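Erythromycin C-12 hydroxylase (Saccharopolyspora erythraea, PDB 2JJN) hydroxylates the macrolactone ring of erythromycin D at C-12, using heme b and molecular oxygen, to give erythromycin C in erythromycin biosynthesis. Local coordinates at residues A[258-263]-A[330-335]; A[41-46]-A[302-307]; A[203-208]-A[215-220]; A[20-25]-A[31-36]. The protein carries 2 engineered substitutions. All coordinates share one frame; numbering follows the deposited sequence.

Contact 1: A[258-263]-A[330-335]; sequences DEHPAH and DRFDPS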
# COMPACT_ATOMS: atom_id res chain seq x y z
N ASP A 258 -2.93 1.10 -20.12
CA ASP A 258 -3.08 2.09 -21.18
C ASP A 258 -1.75 2.19 -21.98
O ASP A 258 -1.77 2.56 -23.16
CB ASP A 258 -3.40 3.42 -20.49
CG ASP A 258 -3.83 4.53 -21.46
OD1 ASP A 258 -4.43 4.21 -22.52
OD2 ASP A 258 -3.57 5.70 -21.10
N GLU A 259 -0.63 1.87 -21.33
CA GLU A 259 0.70 1.87 -21.99
C GLU A 259 0.92 0.61 -22.79
O GLU A 259 1.75 0.58 -23.70
CB GLU A 259 1.82 2.03 -20.95
CG GLU A 259 1.80 3.43 -20.30
CD GLU A 259 2.70 3.49 -19.06
OE1 GLU A 259 3.20 2.44 -18.66
OE2 GLU A 259 2.85 4.58 -18.48
N HIS A 260 0.17 -0.46 -22.47
CA HIS A 260 0.31 -1.76 -23.17
C HIS A 260 -1.08 -2.26 -23.48
O HIS A 260 -1.52 -3.28 -22.94
CB HIS A 260 1.04 -2.74 -22.27
CG HIS A 260 2.42 -2.28 -21.99
ND1 HIS A 260 3.45 -2.48 -22.89
CD2 HIS A 260 2.92 -1.55 -20.98
CE1 HIS A 260 4.55 -1.94 -22.40
NE2 HIS A 260 4.26 -1.36 -21.25
N PRO A 261 -1.79 -1.52 -24.33
CA PRO A 261 -3.23 -1.68 -24.48
C PRO A 261 -3.68 -2.97 -25.13
O PRO A 261 -4.87 -3.23 -25.06
CB PRO A 261 -3.67 -0.45 -25.30
CG PRO A 261 -2.44 -0.08 -26.10
CD PRO A 261 -1.28 -0.38 -25.15
N ALA A 262 -2.75 -3.77 -25.71
CA ALA A 262 -3.16 -5.08 -26.23
C ALA A 262 -3.72 -5.93 -25.11
O ALA A 262 -4.52 -6.85 -25.35
CB ALA A 262 -1.96 -5.79 -26.91
N HIS A 263 -3.29 -5.66 -23.85
CA HIS A 263 -3.76 -6.49 -22.74
C HIS A 263 -5.23 -6.32 -22.43
O HIS A 263 -5.82 -7.22 -21.83
CB HIS A 263 -2.93 -6.26 -21.46
CG HIS A 263 -1.53 -6.77 -21.58
ND1 HIS A 263 -1.21 -8.12 -21.41
CD2 HIS A 263 -0.38 -6.14 -21.87
CE1 HIS A 263 0.08 -8.28 -21.62
NE2 HIS A 263 0.61 -7.10 -21.89
N ASP A 330 12.38 -4.18 -16.92
CA ASP A 330 11.58 -3.03 -17.28
C ASP A 330 10.48 -3.33 -18.31
O ASP A 330 9.78 -2.42 -18.75
CB ASP A 330 12.49 -1.86 -17.70
CG ASP A 330 13.41 -1.47 -16.57
OD1 ASP A 330 12.94 -1.35 -15.41
OD2 ASP A 330 14.63 -1.35 -16.83
N ARG A 331 10.40 -4.60 -18.69
CA ARG A 331 9.33 -5.09 -19.56
C ARG A 331 8.10 -5.41 -18.70
O ARG A 331 8.16 -6.23 -17.73
CB ARG A 331 9.79 -6.37 -20.29
CG ARG A 331 8.73 -6.99 -21.19
CD ARG A 331 9.22 -8.20 -21.96
NE ARG A 331 8.09 -8.76 -22.70
CZ ARG A 331 8.21 -9.77 -23.55
NH1 ARG A 331 9.41 -10.27 -23.79
NH2 ARG A 331 7.15 -10.21 -24.20
N PHE A 332 6.99 -4.79 -19.06
CA PHE A 332 5.71 -5.16 -18.45
C PHE A 332 5.28 -6.47 -19.11
O PHE A 332 4.93 -6.48 -20.32
CB PHE A 332 4.66 -4.06 -18.66
CG PHE A 332 3.31 -4.42 -18.12
CD1 PHE A 332 3.15 -4.53 -16.74
CD2 PHE A 332 2.24 -4.73 -18.97
CE1 PHE A 332 1.96 -4.88 -16.24
CE2 PHE A 332 1.00 -5.10 -18.44
CZ PHE A 332 0.87 -5.17 -17.06
N ASP A 333 5.29 -7.57 -18.35
CA ASP A 333 5.02 -8.91 -18.91
C ASP A 333 4.23 -9.77 -17.91
O ASP A 333 4.82 -10.43 -17.08
CB ASP A 333 6.31 -9.63 -19.29
CG ASP A 333 6.03 -10.96 -20.00
OD1 ASP A 333 4.86 -11.30 -20.24
OD2 ASP A 333 7.04 -11.63 -20.33
N PRO A 334 2.89 -9.71 -17.97
CA PRO A 334 2.09 -10.53 -17.07
C PRO A 334 2.33 -12.03 -17.19
O PRO A 334 1.98 -12.78 -16.28
CB PRO A 334 0.66 -10.21 -17.49
CG PRO A 334 0.73 -8.85 -18.11
CD PRO A 334 2.08 -8.79 -18.79
N SER A 335 2.95 -12.45 -18.29
CA SER A 335 3.25 -13.88 -18.44
C SER A 335 4.48 -14.37 -17.67
O SER A 335 4.72 -15.60 -17.61
CB SER A 335 3.37 -14.24 -19.93
OG SER A 335 4.67 -13.93 -20.41
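His-260 and Phe-332 mark the closest pass of two backbones, their CA atoms 7.9 Å apart, where the chain turns from helix 228-259 into helix 262-269 beside an extended loop. Phe-332 meets two histidines, with a different part of its side chain for each. Its CB lies over the face of the His-260 imidazole in a CH-pi contact, 4.0 Å from the ring centroid. With CG anti to the backbone N (chi1 177°), the phenyl ring extends to His-263 and presents its edge to that imidazole's face, a T-shaped pair with planes at 83° and CE2 of Phe-332 3.8 Å from CD2 of His-263. Pro-334 completes the grip on His-263, its CD lying 3.5 Å from CE1. Next to this proline, Asp-333 OD1 accepts a hydrogen bond from the backbone N of Ser-335 in an Asx turn and is also bonded to Ser-335 OG, 2.6 Å away. OE2 of Glu-280, in the E-x-x-R sequence characteristic of P450 helix K, accepts a hydrogen bond from the backbone N of Asp-333. Since both imidazoles engage Phe-332 through their faces, the cluster probably depends little on the protonation of either ring, and rests mainly on van der Waals and weak C-H...pi contacts.

Contact 2: A[41-46]-A[302-307]; sequences QPVWQD and AGVPIP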
# COMPACT_ATOMS: atom_id res chain seq x y z
N GLN A 41 26.33 2.55 -6.43
CA GLN A 41 26.30 2.94 -5.01
C GLN A 41 25.04 2.28 -4.41
O GLN A 41 24.05 2.93 -4.09
CB GLN A 41 26.22 4.47 -4.89
CG GLN A 41 26.41 5.03 -3.50
CD GLN A 41 27.86 5.06 -3.05
OE1 GLN A 41 28.44 6.15 -2.84
NE2 GLN A 41 28.46 3.87 -2.88
N PRO A 42 25.10 0.96 -4.26
CA PRO A 42 23.91 0.19 -3.90
C PRO A 42 23.45 0.37 -2.44
O PRO A 42 22.30 0.01 -2.14
CB PRO A 42 24.33 -1.26 -4.12
CG PRO A 42 25.84 -1.25 -3.91
CD PRO A 42 26.27 0.10 -4.55
N VAL A 43 24.28 0.98 -1.62
CA VAL A 43 23.92 1.34 -0.21
C VAL A 43 24.39 2.77 -0.02
O VAL A 43 25.60 3.03 -0.03
CB VAL A 43 24.60 0.39 0.80
CG1 VAL A 43 24.23 0.79 2.23
CG2 VAL A 43 24.20 -1.04 0.51
N TRP A 44 23.44 3.69 0.17
CA TRP A 44 23.74 5.11 0.03
C TRP A 44 23.23 5.86 1.26
O TRP A 44 22.13 5.60 1.75
CB TRP A 44 23.00 5.66 -1.21
CG TRP A 44 23.15 7.12 -1.39
CD1 TRP A 44 24.31 7.81 -1.59
CD2 TRP A 44 22.08 8.08 -1.44
NE1 TRP A 44 24.03 9.18 -1.71
CE2 TRP A 44 22.67 9.35 -1.64
CE3 TRP A 44 20.70 7.97 -1.31
CZ2 TRP A 44 21.88 10.54 -1.72
CZ3 TRP A 44 19.92 9.13 -1.38
CH2 TRP A 44 20.51 10.40 -1.57
N GLN A 45 24.02 6.82 1.75
CA GLN A 45 23.65 7.60 2.93
C GLN A 45 23.32 8.99 2.46
O GLN A 45 24.14 9.64 1.80
CB GLN A 45 24.88 7.66 3.85
CG GLN A 45 24.63 8.45 5.13
CD GLN A 45 25.89 8.64 5.96
OE1 GLN A 45 25.86 8.82 7.23
NE2 GLN A 45 27.00 8.63 5.30
N ASP A 46 22.11 9.46 2.75
CA ASP A 46 21.66 10.78 2.33
C ASP A 46 22.05 11.91 3.30
O ASP A 46 22.70 11.67 4.32
CB ASP A 46 20.16 10.79 1.95
CG ASP A 46 19.22 10.75 3.14
OD1 ASP A 46 19.66 11.07 4.29
OD2 ASP A 46 18.04 10.41 2.87
N ALA A 302 26.03 -5.39 1.87
CA ALA A 302 26.86 -5.33 0.70
C ALA A 302 28.27 -4.80 1.01
O ALA A 302 28.87 -4.12 0.18
CB ALA A 302 26.21 -4.49 -0.44
N GLY A 303 28.71 -5.09 2.24
CA GLY A 303 30.04 -4.68 2.68
C GLY A 303 30.14 -3.21 3.03
O GLY A 303 31.23 -2.71 3.33
N VAL A 304 29.00 -2.51 3.02
CA VAL A 304 28.97 -1.08 3.34
C VAL A 304 28.56 -0.93 4.81
O VAL A 304 27.51 -1.47 5.21
CB VAL A 304 27.96 -0.31 2.45
CG1 VAL A 304 27.96 1.19 2.83
CG2 VAL A 304 28.39 -0.47 0.96
N PRO A 305 29.38 -0.24 5.61
CA PRO A 305 29.15 -0.19 7.05
C PRO A 305 28.06 0.82 7.39
O PRO A 305 28.11 1.98 6.95
CB PRO A 305 30.51 0.26 7.61
CG PRO A 305 31.09 1.11 6.53
CD PRO A 305 30.68 0.39 5.26
N ILE A 306 27.05 0.34 8.11
CA ILE A 306 25.95 1.17 8.58
C ILE A 306 25.97 1.26 10.12
O ILE A 306 26.08 0.26 10.78
CB ILE A 306 24.60 0.63 8.09
CG1 ILE A 306 24.55 0.53 6.57
CG2 ILE A 306 23.49 1.57 8.57
CD1 ILE A 306 23.22 -0.09 6.01
N PRO A 307 25.96 2.47 10.68
CA PRO A 307 26.04 2.56 12.14
C PRO A 307 24.73 2.16 12.82
O PRO A 307 23.69 2.02 12.17
CB PRO A 307 26.29 4.03 12.41
CG PRO A 307 25.81 4.70 11.19
CD PRO A 307 25.89 3.79 10.03
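Val-43, opening strand 43-45 just after Pro-42, is the residue through which this part of the chain meets Ala-302, Val-304 and Ile-306. Its CA lies 6.6 Å from that of Val-304, and the strands touch through side chains, with no bond between their backbones. The two valines pass each other side by side, pointing opposite ways, CB of Val-43 being 3.8 Å from CB of Val-304. CG1 of Val-43, anti to its own backbone nitrogen (chi1 180°), serves two neighbours at once: it is 3.8 Å from CG1 of Val-304 and 4.0 Å from CD1 of Ile-306. The other branch, CG2, faces the turn and comes within 4.1 Å of Ala-302 CB. That turn has the positive phi angles of a type I' beta-turn, with Ala-302 and Gly-303 at its corner, and so brings the methyl of Ala-302 and the branches of Val-304 to the same valine. Next along the strand, Trp-44 directs its CB away from 302-307. Strand 43-45 is an edge strand of the mixed sheet and pairs with strand 51-53, whose Trp-51 touches both valines; strand 304-306 pairs instead with 299-301, so the valine contact packs this small hairpin against the edge of the larger sheet.

Contact 3: A[203-208]-A[215-220]; sequences ERRADP and RLVLAE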
# COMPACT_ATOMS: atom_id res chain seq x y z
N GLU A 203 -17.84 0.16 21.87
CA GLU A 203 -19.23 -0.18 21.58
C GLU A 203 -19.38 -1.67 21.27
O GLU A 203 -20.35 -2.34 21.75
CB GLU A 203 -19.71 0.72 20.43
CG GLU A 203 -20.05 2.12 20.92
CD GLU A 203 -20.48 3.02 19.78
OE1 GLU A 203 -20.40 2.59 18.63
OE2 GLU A 203 -20.91 4.15 20.07
N ARG A 204 -18.44 -2.20 20.50
CA ARG A 204 -18.53 -3.65 20.17
C ARG A 204 -18.17 -4.48 21.37
O ARG A 204 -18.70 -5.61 21.54
CB ARG A 204 -17.65 -4.00 18.97
CG ARG A 204 -18.12 -3.30 17.70
CD ARG A 204 -19.57 -3.59 17.36
NE ARG A 204 -19.87 -2.98 16.05
CZ ARG A 204 -21.04 -3.01 15.43
NH1 ARG A 204 -22.07 -3.64 15.97
NH2 ARG A 204 -21.17 -2.42 14.24
N ARG A 205 -17.28 -3.98 22.24
CA ARG A 205 -17.01 -4.73 23.50
C ARG A 205 -18.31 -4.80 24.33
O ARG A 205 -18.60 -5.81 25.02
CB ARG A 205 -15.88 -4.02 24.27
CG ARG A 205 -15.26 -4.89 25.41
CD ARG A 205 -14.12 -4.13 26.16
NE ARG A 205 -13.02 -3.84 25.25
CZ ARG A 205 -12.05 -4.71 24.97
NH1 ARG A 205 -11.98 -5.89 25.65
NH2 ARG A 205 -11.12 -4.35 24.08
N ALA A 206 -19.12 -3.75 24.30
CA ALA A 206 -20.40 -3.79 25.01
C ALA A 206 -21.37 -4.76 24.39
O ALA A 206 -22.16 -5.39 25.09
CB ALA A 206 -21.03 -2.39 25.02
N ASP A 207 -21.36 -4.83 23.04
CA ASP A 207 -22.36 -5.64 22.31
C ASP A 207 -21.74 -6.20 21.03
O ASP A 207 -21.94 -5.61 19.96
CB ASP A 207 -23.58 -4.78 21.98
CG ASP A 207 -24.75 -5.60 21.38
OD1 ASP A 207 -24.73 -6.85 21.42
OD2 ASP A 207 -25.70 -4.96 20.91
N PRO A 208 -20.97 -7.27 21.15
CA PRO A 208 -20.23 -7.77 19.99
C PRO A 208 -21.14 -8.45 19.01
O PRO A 208 -22.10 -9.14 19.40
CB PRO A 208 -19.27 -8.78 20.58
CG PRO A 208 -19.79 -9.08 21.98
CD PRO A 208 -20.67 -8.00 22.39
N ARG A 215 -14.78 -9.00 16.24
CA ARG A 215 -13.89 -10.13 16.27
C ARG A 215 -12.53 -9.77 16.87
O ARG A 215 -11.93 -10.60 17.57
CB ARG A 215 -13.71 -10.68 14.86
CG ARG A 215 -14.99 -11.30 14.32
CD ARG A 215 -14.84 -11.68 12.83
NE ARG A 215 -13.77 -12.66 12.65
CZ ARG A 215 -13.93 -13.97 12.80
NH1 ARG A 215 -15.12 -14.48 13.11
NH2 ARG A 215 -12.89 -14.79 12.62
N LEU A 216 -12.08 -8.54 16.62
CA LEU A 216 -10.80 -8.10 17.18
C LEU A 216 -10.90 -7.95 18.72
O LEU A 216 -9.96 -8.29 19.45
CB LEU A 216 -10.39 -6.75 16.59
CG LEU A 216 -9.83 -6.88 15.16
CD1 LEU A 216 -9.84 -5.48 14.54
CD2 LEU A 216 -8.41 -7.49 15.16
N VAL A 217 -12.04 -7.47 19.20
CA VAL A 217 -12.24 -7.33 20.66
C VAL A 217 -12.37 -8.69 21.34
O VAL A 217 -11.94 -8.89 22.51
CB VAL A 217 -13.41 -6.35 20.98
CG1 VAL A 217 -13.96 -6.57 22.38
CG2 VAL A 217 -12.94 -4.89 20.69
N LEU A 218 -12.99 -9.64 20.64
CA LEU A 218 -13.18 -10.96 21.26
C LEU A 218 -11.99 -11.92 21.08
O LEU A 218 -11.93 -12.95 21.75
CB LEU A 218 -14.47 -11.61 20.73
CG LEU A 218 -15.76 -10.91 21.08
CD1 LEU A 218 -16.87 -11.66 20.33
CD2 LEU A 218 -15.99 -10.96 22.56
N ALA A 219 -11.04 -11.55 20.20
CA ALA A 219 -9.89 -12.41 19.91
C ALA A 219 -8.99 -12.59 21.13
O ALA A 219 -8.78 -11.65 21.94
CB ALA A 219 -9.05 -11.80 18.76
N GLU A 220 -8.47 -13.80 21.28
CA GLU A 220 -7.49 -14.04 22.31
C GLU A 220 -6.66 -15.23 21.94
O GLU A 220 -7.23 -16.28 21.61
CB GLU A 220 -8.18 -14.34 23.62
CG GLU A 220 -7.17 -14.43 24.71
CD GLU A 220 -7.78 -14.44 26.09
OE1 GLU A 220 -7.50 -15.41 26.82
OE2 GLU A 220 -8.53 -13.50 26.42
O HOH W 1 -10.25 -7.66 24.24
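A single water bridges Val-217 and Arg-205: it lies 2.7 Å from Val-217 O and accepts from Arg-205 NH1 at 2.8 Å. The bridge links the last turn of helix 180-206 to that of helix 212-218, the G and H helices of the P450 fold, and the arginine touches the same valine with its CB and CG and again with its guanidinium. Extended through chi2 and then bent at chi3 (-63°), the Arg-205 chain curls over Val-217, which it crosses at about a right angle. Val-217 was modelled in two conformers; in the one described, CG1 lies 3.7 Å from Arg-205 CG and, further out, 3.7 Å above the guanidinium plane, over its centre. In the same conformer CG2 is 3.9 Å from Arg-205 NH2. Past the end of the first helix, Pro-208 sets its CB 3.8 Å from Leu-218 CD1, a small apolar contact near the surface. NH2 of Arg-205 forms a salt bridge with Asp-228, and the Leu-226 carbonyl also accepts from that nitrogen. Asp-228 thus probably balances the charge, while one face of the guanidinium and the aliphatic stem meet a methyl group, letting one side chain serve apolar and polar neighbours together.

Contact 4: A[20-25]-A[31-36]; sequences EVPGMA and LDWLGT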
# COMPACT_ATOMS: atom_id res chain seq x y z
N GLU A 20 19.83 13.91 -1.72
CA GLU A 20 18.57 13.25 -1.35
C GLU A 20 17.92 12.59 -2.57
O GLU A 20 18.21 12.94 -3.73
CB GLU A 20 17.65 14.18 -0.52
CG GLU A 20 17.62 15.64 -0.99
CD GLU A 20 16.72 16.55 -0.15
OE1 GLU A 20 15.75 16.06 0.49
OE2 GLU A 20 16.97 17.77 -0.17
N VAL A 21 17.11 11.57 -2.33
CA VAL A 21 16.50 10.82 -3.41
C VAL A 21 15.73 11.78 -4.32
O VAL A 21 15.13 12.75 -3.82
CB VAL A 21 15.57 9.69 -2.90
CG1 VAL A 21 16.29 8.83 -1.86
CG2 VAL A 21 14.29 10.27 -2.31
N PRO A 22 15.72 11.52 -5.65
CA PRO A 22 14.80 12.32 -6.50
C PRO A 22 13.33 12.08 -6.11
O PRO A 22 13.01 11.08 -5.44
CB PRO A 22 15.08 11.81 -7.92
CG PRO A 22 16.40 11.12 -7.86
CD PRO A 22 16.53 10.58 -6.44
N GLY A 23 12.44 13.02 -6.44
CA GLY A 23 11.03 12.90 -6.03
C GLY A 23 10.31 11.77 -6.78
O GLY A 23 10.80 11.26 -7.80
N MET A 24 9.15 11.38 -6.28
CA MET A 24 8.43 10.23 -6.89
C MET A 24 7.70 10.62 -8.14
O MET A 24 7.36 9.76 -8.92
CB MET A 24 7.40 9.62 -5.94
CG MET A 24 7.92 9.22 -4.58
SD MET A 24 8.90 7.68 -4.72
CE MET A 24 9.10 7.36 -2.97
N ALA A 25 7.42 11.91 -8.34
CA ALA A 25 6.54 12.30 -9.45
C ALA A 25 7.09 12.07 -10.83
O ALA A 25 6.34 11.75 -11.75
CB ALA A 25 6.14 13.74 -9.30
N LEU A 31 13.44 6.10 -11.82
CA LEU A 31 13.90 4.78 -12.22
C LEU A 31 15.32 4.79 -12.74
O LEU A 31 16.12 3.91 -12.42
CB LEU A 31 12.94 4.16 -13.26
CG LEU A 31 11.57 3.84 -12.66
CD1 LEU A 31 10.60 3.51 -13.76
CD2 LEU A 31 11.61 2.71 -11.63
N ASP A 32 15.65 5.81 -13.55
CA ASP A 32 16.99 5.87 -14.15
C ASP A 32 18.02 6.03 -13.02
O ASP A 32 19.07 5.37 -13.02
CB ASP A 32 17.04 7.07 -15.12
CG ASP A 32 16.36 6.76 -16.46
OD1 ASP A 32 16.06 5.58 -16.73
OD2 ASP A 32 16.17 7.72 -17.25
N TRP A 33 17.71 6.88 -12.05
CA TRP A 33 18.59 7.10 -10.90
C TRP A 33 18.77 5.83 -10.08
O TRP A 33 19.89 5.48 -9.70
CB TRP A 33 18.08 8.26 -10.06
CG TRP A 33 18.95 8.65 -8.90
CD1 TRP A 33 20.02 9.52 -8.93
CD2 TRP A 33 18.78 8.25 -7.54
NE1 TRP A 33 20.53 9.67 -7.66
CE2 TRP A 33 19.81 8.89 -6.79
CE3 TRP A 33 17.89 7.40 -6.87
CZ2 TRP A 33 19.96 8.72 -5.41
CZ3 TRP A 33 18.06 7.21 -5.46
CH2 TRP A 33 19.07 7.90 -4.76
N LEU A 34 17.67 5.18 -9.76
CA LEU A 34 17.78 3.92 -9.02
C LEU A 34 18.66 2.92 -9.75
O LEU A 34 19.44 2.22 -9.10
CB LEU A 34 16.39 3.32 -8.84
CG LEU A 34 15.47 4.14 -7.92
CD1 LEU A 34 14.02 3.56 -7.95
CD2 LEU A 34 15.98 4.17 -6.47
N GLY A 35 18.52 2.85 -11.09
CA GLY A 35 19.39 1.99 -11.91
C GLY A 35 20.86 2.33 -11.71
O GLY A 35 21.71 1.45 -11.47
N THR A 36 21.18 3.60 -11.74
CA THR A 36 22.58 4.00 -11.57
C THR A 36 23.08 3.65 -10.17
O THR A 36 24.25 3.25 -10.00
CB THR A 36 22.79 5.48 -11.88
OG1 THR A 36 22.06 6.29 -10.95
CG2 THR A 36 22.39 5.80 -13.32
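The lead-in to helix 27-40, the A helix of the P450 fold, folds back along the helix that it precedes, laying Pro-22 over the indole of Trp-33. The proline ring covers one face of the tryptophan. Its CD stands 3.5 Å from the centroid of the six-membered ring and 15° off the normal, a nearly vertical CH-pi contact, and is 3.4 Å from CD2 at the ring fusion. Pro-22 CG spreads the overlap over the pyrrole half, 3.7 Å from Trp-33 CG. Because CD is bonded to the amide nitrogen, its C-H bonds are probably polarised enough to favour this place over the pi cloud. A chi1 of -176°, with CG beside the carbonyl carbon, sends the indole out from the helix to the lead-in. Val-21 meets the far end of the ring: its CG1 is 4.1 Å from CH2, the two side chains crossing at about a right angle, and its CA is equally close to CH2. Around the Trp-33 ring, Trp-44 of strand 43-45 forms an edge-to-face pair and Phe-54 meets it nearly perpendicularly, while Val-21 also touches Trp-315 of strand 311-315, setting the A helix and its lead-in against the mixed sheet.

Overall arrangement
From the N terminus, contact 4 closes first, a short loop in which 20-25 returns to helix 27-40. Strand 43-45 follows directly and opens contact 2, whose long loop does not close until 302-307. These two contacts touch: Trp-44 packs on Glu-20, Val-21 and Trp-33, joining the A helix to the edge of the mixed sheet. Within the span of contact 2 lies contact 3, another short closure, between helices 180-206 and 212-218; it sits across the chain's centre from contacts 1 and 4. Contact 1 opens at 258-263, still within contact 2, but closes beyond it at 330-335, so the two cross, tying the end of helix 228-259 to the loop before helix 356-374.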